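Local coordinates for diadenosine tetraphosphatase, putative (Trypanosoma brucei, PDB 2QJC), which probably hydrolyses diadenosine tetraphosphate or other phosphate compounds, as a two-manganese member of the calcineurin-like phosphoesterase family, at residues Asn10-Pro15 / Gln125-Ile130; Asp48-Val53 / Leu73-Val78; Met161-Glu166 / Ala206-Gln211. One frame throughout, in Å; residues are numbered along the deposited sequence.

How the interactions relate
Interactions 1 and 2 each add an outermost strand to one of the two mixed sheets of the calcineurin-like fold. Their centres lie 11 Å apart and they touch, P127 CD resting 3.4 Å from S77 O and H128 O 3.4 Å from V78 CB; along the chain interaction 2 is nested within the loop that interaction 1 closes. Interaction 3 follows both in sequence, its centre 22 Å from that of interaction 1 and 23 Å from that of interaction 2. Interactions 2 and 3 come close to the manganese pair, the side chains of V53 and A206 about 7 Å and 6 Å from an ion; interaction 1 is set back, that of H128 about 12 Å away.

Interaction 1: Asn10-Pro15 / Gln125-Ile130; sequences NVVTLP and QLPHII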
# COMPACT_ATOMS: atom_id res chain seq x y z
N ASN A 10 0.89 14.06 0.34
CA ASN A 10 -0.53 14.37 0.16
C ASN A 10 -1.47 13.42 0.92
O ASN A 10 -1.37 12.19 0.79
CB ASN A 10 -0.87 14.37 -1.33
CG ASN A 10 -0.10 15.45 -2.09
OD1 ASN A 10 0.03 15.40 -3.32
ND2 ASN A 10 0.42 16.43 -1.36
N VAL A 11 -2.37 14.01 1.70
CA VAL A 11 -3.33 13.27 2.52
C VAL A 11 -4.79 13.40 2.07
O VAL A 11 -5.29 14.50 1.82
CB VAL A 11 -3.26 13.73 4.00
CG1 VAL A 11 -4.21 12.90 4.85
CG2 VAL A 11 -1.83 13.60 4.53
N VAL A 12 -5.48 12.26 1.98
CA VAL A 12 -6.89 12.21 1.59
C VAL A 12 -7.69 11.64 2.77
O VAL A 12 -7.30 10.62 3.34
CB VAL A 12 -7.09 11.33 0.33
CG1 VAL A 12 -8.55 10.93 0.17
CG2 VAL A 12 -6.64 12.08 -0.90
N THR A 13 -8.78 12.30 3.13
CA THR A 13 -9.62 11.86 4.24
C THR A 13 -11.03 11.45 3.77
O THR A 13 -11.67 12.16 3.00
CB THR A 13 -9.73 12.96 5.31
OG1 THR A 13 -8.43 13.22 5.84
CG2 THR A 13 -10.66 12.54 6.44
N LEU A 14 -11.49 10.30 4.25
CA LEU A 14 -12.80 9.77 3.88
C LEU A 14 -13.72 9.59 5.10
O LEU A 14 -13.96 8.46 5.55
CB LEU A 14 -12.61 8.44 3.14
CG LEU A 14 -11.76 8.52 1.87
CD1 LEU A 14 -11.41 7.12 1.38
CD2 LEU A 14 -12.52 9.28 0.78
N PRO A 15 -14.26 10.69 5.64
CA PRO A 15 -15.14 10.63 6.81
C PRO A 15 -16.46 9.89 6.62
O PRO A 15 -17.01 9.33 7.58
CB PRO A 15 -15.36 12.10 7.16
CG PRO A 15 -15.25 12.78 5.84
CD PRO A 15 -14.06 12.09 5.22
N GLN A 125 -3.02 10.42 -9.94
CA GLN A 125 -3.92 11.07 -8.99
C GLN A 125 -3.92 10.43 -7.60
O GLN A 125 -4.69 10.83 -6.74
CB GLN A 125 -5.34 11.08 -9.55
CG GLN A 125 -5.90 9.70 -9.87
CD GLN A 125 -7.15 9.76 -10.73
OE1 GLN A 125 -8.15 10.37 -10.35
NE2 GLN A 125 -7.10 9.12 -11.90
N LEU A 126 -3.04 9.46 -7.38
CA LEU A 126 -2.99 8.78 -6.08
C LEU A 126 -2.32 9.59 -4.98
O LEU A 126 -1.25 10.17 -5.17
CB LEU A 126 -2.24 7.45 -6.21
CG LEU A 126 -2.72 6.40 -7.22
CD1 LEU A 126 -1.86 5.16 -7.08
CD2 LEU A 126 -4.20 6.06 -7.00
N PRO A 127 -2.94 9.64 -3.79
CA PRO A 127 -2.37 10.38 -2.67
C PRO A 127 -1.32 9.47 -2.00
O PRO A 127 -1.17 8.31 -2.38
CB PRO A 127 -3.57 10.63 -1.77
CG PRO A 127 -4.35 9.35 -1.92
CD PRO A 127 -4.26 9.08 -3.43
N HIS A 128 -0.61 10.01 -1.02
CA HIS A 128 0.40 9.24 -0.31
C HIS A 128 -0.21 8.58 0.93
O HIS A 128 0.20 7.49 1.34
CB HIS A 128 1.54 10.16 0.13
CG HIS A 128 2.26 10.83 -1.00
ND1 HIS A 128 3.19 10.18 -1.78
CD2 HIS A 128 2.17 12.09 -1.49
CE1 HIS A 128 3.64 11.01 -2.70
NE2 HIS A 128 3.04 12.17 -2.54
N ILE A 129 -1.20 9.26 1.51
CA ILE A 129 -1.85 8.78 2.71
C ILE A 129 -3.37 8.91 2.65
O ILE A 129 -3.89 9.91 2.16
CB ILE A 129 -1.35 9.58 3.94
CG1 ILE A 129 0.16 9.42 4.07
CG2 ILE A 129 -2.06 9.11 5.21
CD1 ILE A 129 0.80 10.38 5.06
N ILE A 130 -4.07 7.90 3.14
CA ILE A 130 -5.53 7.93 3.17
C ILE A 130 -6.01 7.65 4.59
O ILE A 130 -5.62 6.65 5.20
CB ILE A 130 -6.16 6.90 2.20
CG1 ILE A 130 -5.84 7.29 0.75
CG2 ILE A 130 -7.69 6.84 2.39
CD1 ILE A 130 -6.30 6.26 -0.27
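N10 O takes two backbone N-H groups from the other segment, H128 N at 2.9 Å and I129 N at 3.0 Å, so a single carbonyl grips the turn that leads into strand 129-132. The bond from I129 runs nearly in line with the carbonyl, whereas that from H128 is more bent, with 144° at the hydrogen. V12 N then binds I129 O at 2.8 Å, and V11 and V12 pair in parallel with I129 and I130. In CA-H...O contacts, V11 CA shares I129 O with V12 N, and one residue further on I130 CA approaches V12 O.

The apolar contacts fall on both faces of the sheet. On one, V11 CG2 meets I129 CB. On the other, V12 has CG1 anti to its backbone N (chi1 163°); CG2 then falls beside that N and presses on the proline ring, 3.5 Å from P127 CB. Further along this face L14 CD1 reaches I130 CG2 at 3.9 Å.

At the start of the pairing, the H128 ring turns an edge to N10: its CD2 lies 3.8 Å from N10 CB, and the ring and amide planes stand 58° apart.

Backbone bonds thus fix the register of edge strand 11-13, while L14 and I130, on the face of V12, carry the contact over to Y76 of the second sheet; V11 and I129 lie on the other face.

Interaction 2: Asp48-Val53 / Leu73-Val78; sequences DTLVAV and LGAYSV
Y76 N donates to L50 O at 2.8 Å, A52 N to Y76 O at 2.9 Å and V78 N to A52 O at 3.2 Å, the alternation expected of parallel strands, in which V51 pairs with Y76 and A52 with S77. The first bond is fairly straight, 165° at the hydrogen. CA-H...O contacts from V51 CA to Y76 O and from S77 CA to A52 O accompany them.

Apolar contact divides between the faces. On that of V51 and Y76, V51 CG2 touches Y76 CB, and T49 CG2 comes to the edge of the tyrosine ring near CD2; this face packs on I130 of the other sheet. On the helix-facing side L50 CB lies 3.9 Å from A75 CB. L50 has CG trans to its backbone N (chi1 -179°), and its CD2 reaches the same A75 methyl; both residues pack on L70 of helix 63-73. That helix ends in a Schellman motif, with G74 at positive phi turning the chain into the strand.

Within the contact S77 brings in a polar side chain. Its OG passes 3.4 Å from A52 CB and donates to V78 O at 2.9 Å, which fixes the hydroxyl beside a small alanine. At the far end V78 CG2 packs 3.4 Å from V53 O, and that oxygen is hydrogen-bonded to ND1 of the manganese ligand H141.

Strand 49-52, helix 63-73 and strand 76-77 form a beta-alpha-beta unit. Its strands end near the metals, V53 being followed two residues on by the ligand D55 and V78 three residues on by N81; the pairing is consistent with setting the spacing of these loops, and V53 O probably helps orient the H141 imidazole through its second-shell bond.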
# COMPACT_ATOMS: atom_id res chain seq x y z
N ASP A 48 -19.03 -2.41 -0.42
CA ASP A 48 -17.70 -2.33 0.17
C ASP A 48 -16.85 -1.28 -0.52
O ASP A 48 -17.14 -0.86 -1.65
CB ASP A 48 -16.98 -3.68 0.09
CG ASP A 48 -17.79 -4.81 0.68
OD1 ASP A 48 -18.37 -4.61 1.76
OD2 ASP A 48 -17.83 -5.90 0.06
N THR A 49 -15.79 -0.86 0.16
CA THR A 49 -14.86 0.11 -0.38
C THR A 49 -13.52 -0.62 -0.41
O THR A 49 -13.16 -1.31 0.54
CB THR A 49 -14.75 1.34 0.52
OG1 THR A 49 -16.05 1.89 0.72
CG2 THR A 49 -13.86 2.40 -0.13
N LEU A 50 -12.80 -0.48 -1.51
CA LEU A 50 -11.51 -1.14 -1.65
C LEU A 50 -10.38 -0.10 -1.62
O LEU A 50 -10.49 0.96 -2.23
CB LEU A 50 -11.47 -1.92 -2.97
CG LEU A 50 -10.21 -2.72 -3.30
CD1 LEU A 50 -9.90 -3.72 -2.18
CD2 LEU A 50 -10.43 -3.45 -4.62
N VAL A 51 -9.32 -0.40 -0.87
CA VAL A 51 -8.18 0.50 -0.77
C VAL A 51 -6.87 -0.28 -0.89
O VAL A 51 -6.62 -1.21 -0.12
CB VAL A 51 -8.16 1.27 0.58
CG1 VAL A 51 -7.05 2.29 0.59
CG2 VAL A 51 -9.50 1.94 0.82
N ALA A 52 -6.03 0.08 -1.86
CA ALA A 52 -4.74 -0.58 -2.06
C ALA A 52 -3.62 0.18 -1.33
O ALA A 52 -3.73 1.38 -1.11
CB ALA A 52 -4.41 -0.66 -3.54
N VAL A 53 -2.55 -0.52 -0.97
CA VAL A 53 -1.43 0.11 -0.28
C VAL A 53 -0.38 0.62 -1.29
O VAL A 53 0.67 1.14 -0.90
CB VAL A 53 -0.73 -0.87 0.71
CG1 VAL A 53 -1.74 -1.36 1.76
CG2 VAL A 53 -0.09 -2.03 -0.05
N LEU A 73 -13.68 -0.36 -10.65
CA LEU A 73 -14.30 -0.66 -9.36
C LEU A 73 -14.47 0.56 -8.47
O LEU A 73 -15.13 0.49 -7.43
CB LEU A 73 -13.49 -1.72 -8.61
CG LEU A 73 -13.56 -3.14 -9.15
CD1 LEU A 73 -12.68 -4.05 -8.31
CD2 LEU A 73 -15.00 -3.63 -9.15
N GLY A 74 -13.88 1.68 -8.87
CA GLY A 74 -13.97 2.89 -8.07
C GLY A 74 -13.09 2.78 -6.83
O GLY A 74 -13.24 3.55 -5.88
N ALA A 75 -12.16 1.84 -6.87
CA ALA A 75 -11.24 1.59 -5.76
C ALA A 75 -10.21 2.69 -5.51
O ALA A 75 -9.80 3.40 -6.44
CB ALA A 75 -10.51 0.27 -5.99
N TYR A 76 -9.80 2.82 -4.25
CA TYR A 76 -8.80 3.81 -3.84
C TYR A 76 -7.44 3.14 -3.72
O TYR A 76 -7.33 1.91 -3.74
CB TYR A 76 -9.16 4.40 -2.48
CG TYR A 76 -10.26 5.43 -2.50
CD1 TYR A 76 -9.98 6.77 -2.76
CD2 TYR A 76 -11.59 5.06 -2.26
CE1 TYR A 76 -11.00 7.72 -2.78
CE2 TYR A 76 -12.62 6.01 -2.28
CZ TYR A 76 -12.31 7.33 -2.54
OH TYR A 76 -13.32 8.27 -2.57
N SER A 77 -6.40 3.95 -3.60
CA SER A 77 -5.04 3.45 -3.43
C SER A 77 -4.08 4.57 -3.12
O SER A 77 -4.26 5.70 -3.60
CB SER A 77 -4.56 2.75 -4.70
OG SER A 77 -3.21 2.33 -4.54
N VAL A 78 -3.07 4.29 -2.31
CA VAL A 78 -2.08 5.32 -2.05
C VAL A 78 -0.98 5.03 -3.06
O VAL A 78 -1.01 4.00 -3.76
CB VAL A 78 -1.54 5.32 -0.59
CG1 VAL A 78 -2.62 5.85 0.34
CG2 VAL A 78 -1.07 3.92 -0.16

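Interaction 3: Met161-Glu166 / Ala206-Gln211; sequences MRNLIE and ARRGLQ. With PO4 (phosphate ion), chain D.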
# COMPACT_ATOMS: atom_id res chain seq x y z
N MSE A 161 10.33 3.70 3.78
CA MSE A 161 10.88 3.32 5.08
C MSE A 161 10.69 1.87 5.55
O MSE A 161 9.62 1.28 5.40
CB MSE A 161 10.38 4.27 6.17
CG MSE A 161 8.98 3.95 6.72
SE MSE A 161 8.35 5.28 8.00
CE MSE A 161 9.56 4.96 9.46
N ARG A 162 11.76 1.31 6.12
CA ARG A 162 11.74 -0.05 6.66
C ARG A 162 12.19 0.00 8.12
O ARG A 162 11.66 -0.71 8.99
CB ARG A 162 12.69 -0.96 5.88
CG ARG A 162 12.27 -1.27 4.46
CD ARG A 162 13.40 -1.98 3.71
NE ARG A 162 13.27 -1.85 2.26
CZ ARG A 162 12.49 -2.61 1.51
NH1 ARG A 162 11.75 -3.57 2.06
NH2 ARG A 162 12.44 -2.42 0.19
N ASN A 163 13.15 0.88 8.39
CA ASN A 163 13.73 1.04 9.72
C ASN A 163 13.75 2.47 10.27
O ASN A 163 13.63 3.44 9.53
CB ASN A 163 15.17 0.50 9.70
CG ASN A 163 15.24 -1.03 9.82
OD1 ASN A 163 14.30 -1.74 9.47
ND2 ASN A 163 16.37 -1.53 10.32
N LEU A 164 13.92 2.56 11.58
CA LEU A 164 14.03 3.83 12.30
C LEU A 164 15.24 3.69 13.23
O LEU A 164 15.33 2.75 14.03
CB LEU A 164 12.76 4.11 13.11
CG LEU A 164 11.55 4.68 12.35
CD1 LEU A 164 10.30 4.59 13.22
CD2 LEU A 164 11.83 6.12 11.94
N ILE A 165 16.17 4.64 13.10
CA ILE A 165 17.40 4.63 13.89
C ILE A 165 17.47 5.83 14.83
O ILE A 165 17.27 6.98 14.40
CB ILE A 165 18.64 4.69 12.99
CG1 ILE A 165 18.51 3.68 11.84
CG2 ILE A 165 19.89 4.41 13.82
CD1 ILE A 165 19.60 3.80 10.80
N GLU A 166 17.76 5.57 16.10
CA GLU A 166 17.86 6.65 17.08
C GLU A 166 19.09 7.49 16.75
O GLU A 166 20.21 7.01 16.83
CB GLU A 166 17.98 6.07 18.49
CG GLU A 166 16.87 5.08 18.83
CD GLU A 166 16.81 4.73 20.31
OE1 GLU A 166 16.53 5.64 21.12
OE2 GLU A 166 17.05 3.55 20.65
N ALA A 206 8.37 -6.40 1.66
CA ALA A 206 8.25 -7.82 1.34
C ALA A 206 9.27 -8.69 2.09
O ALA A 206 9.00 -9.84 2.42
CB ALA A 206 8.41 -8.04 -0.18
N ARG A 207 10.44 -8.13 2.38
CA ARG A 207 11.47 -8.89 3.10
C ARG A 207 10.98 -9.44 4.43
O ARG A 207 11.46 -10.48 4.88
CB ARG A 207 12.68 -8.01 3.39
CG ARG A 207 13.36 -7.47 2.17
CD ARG A 207 14.52 -6.64 2.61
NE ARG A 207 15.01 -5.82 1.51
CZ ARG A 207 15.91 -4.86 1.65
NH1 ARG A 207 16.41 -4.61 2.85
NH2 ARG A 207 16.29 -4.15 0.60
N ARG A 208 10.06 -8.73 5.08
CA ARG A 208 9.55 -9.17 6.37
C ARG A 208 8.23 -9.92 6.30
O ARG A 208 7.78 -10.48 7.30
CB ARG A 208 9.39 -7.96 7.29
CG ARG A 208 10.71 -7.35 7.74
CD ARG A 208 10.48 -6.26 8.79
NE ARG A 208 11.71 -5.90 9.48
CZ ARG A 208 12.31 -4.71 9.38
NH1 ARG A 208 11.79 -3.75 8.61
NH2 ARG A 208 13.44 -4.49 10.05
N GLY A 209 7.62 -9.94 5.13
CA GLY A 209 6.36 -10.63 4.98
C GLY A 209 5.25 -10.02 5.81
O GLY A 209 5.34 -8.86 6.22
N LEU A 210 4.21 -10.80 6.06
CA LEU A 210 3.07 -10.34 6.85
C LEU A 210 3.51 -10.00 8.27
O LEU A 210 4.11 -10.83 8.95
CB LEU A 210 2.00 -11.44 6.88
CG LEU A 210 0.61 -11.08 7.42
CD1 LEU A 210 -0.09 -10.16 6.43
CD2 LEU A 210 -0.20 -12.36 7.60
N GLN A 211 3.22 -8.78 8.72
CA GLN A 211 3.58 -8.34 10.07
C GLN A 211 2.32 -8.15 10.89
O GLN A 211 1.54 -7.22 10.63
CB GLN A 211 4.38 -7.03 10.02
CG GLN A 211 5.74 -7.13 9.31
CD GLN A 211 6.53 -5.83 9.34
OE1 GLN A 211 6.89 -5.33 10.41
NE2 GLN A 211 6.82 -5.29 8.16
P PO4 D . 9.65 -3.62 -2.83
O1 PO4 D . 9.32 -5.21 -2.84
O2 PO4 D . 10.27 -3.27 -1.41
O3 PO4 D . 10.67 -3.33 -3.96
O4 PO4 D . 8.32 -2.83 -3.03
O HOH W 1 11.20 -6.20 0.04
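The backbones of R162 and R208 stay 9.4 Å apart between CA atoms, a gap bridged by long side chains from the 206-211 loop and from R162, which with N163 forms a classic beta bulge opposite T180. R208 runs extended from CG to NE (chi2 -173°), which carries its guanidinium to the N163 amide, where NH2 bonds OD1 at 2.9 Å; the donor lies on an OD1 lone pair, and the oxygen is in the guanidinium plane. Amide and guanidinium are nearly coplanar, 20° apart. R208 NH1 adds weak bonds to N163 OD1 and to R162 O, the latter 3.1 Å, and forms a salt bridge with D205. N163 ND2, bound to G186 O, helps fix the amide's rotation.

The guanidinium of R162 lies flat on that of R207, planes 3° apart and centres 4.1 Å apart, although the side chains cross at about a right angle. R162 NH2 donates to phosphate O2 at 2.8 Å, and NH1 forms a salt bridge with D205. A water makes weak bonds with R162 NH1, R207 N and phosphate O2.

H82 and Y227 also bind this phosphate, and R162 packs on the manganese ligand H204. D205, shared by R162 and R208, and the anion would offset the stacked positive charges; a phosphate held here, probably from the crystallisation liquor, is consistent with a pocket for a substrate phosphate.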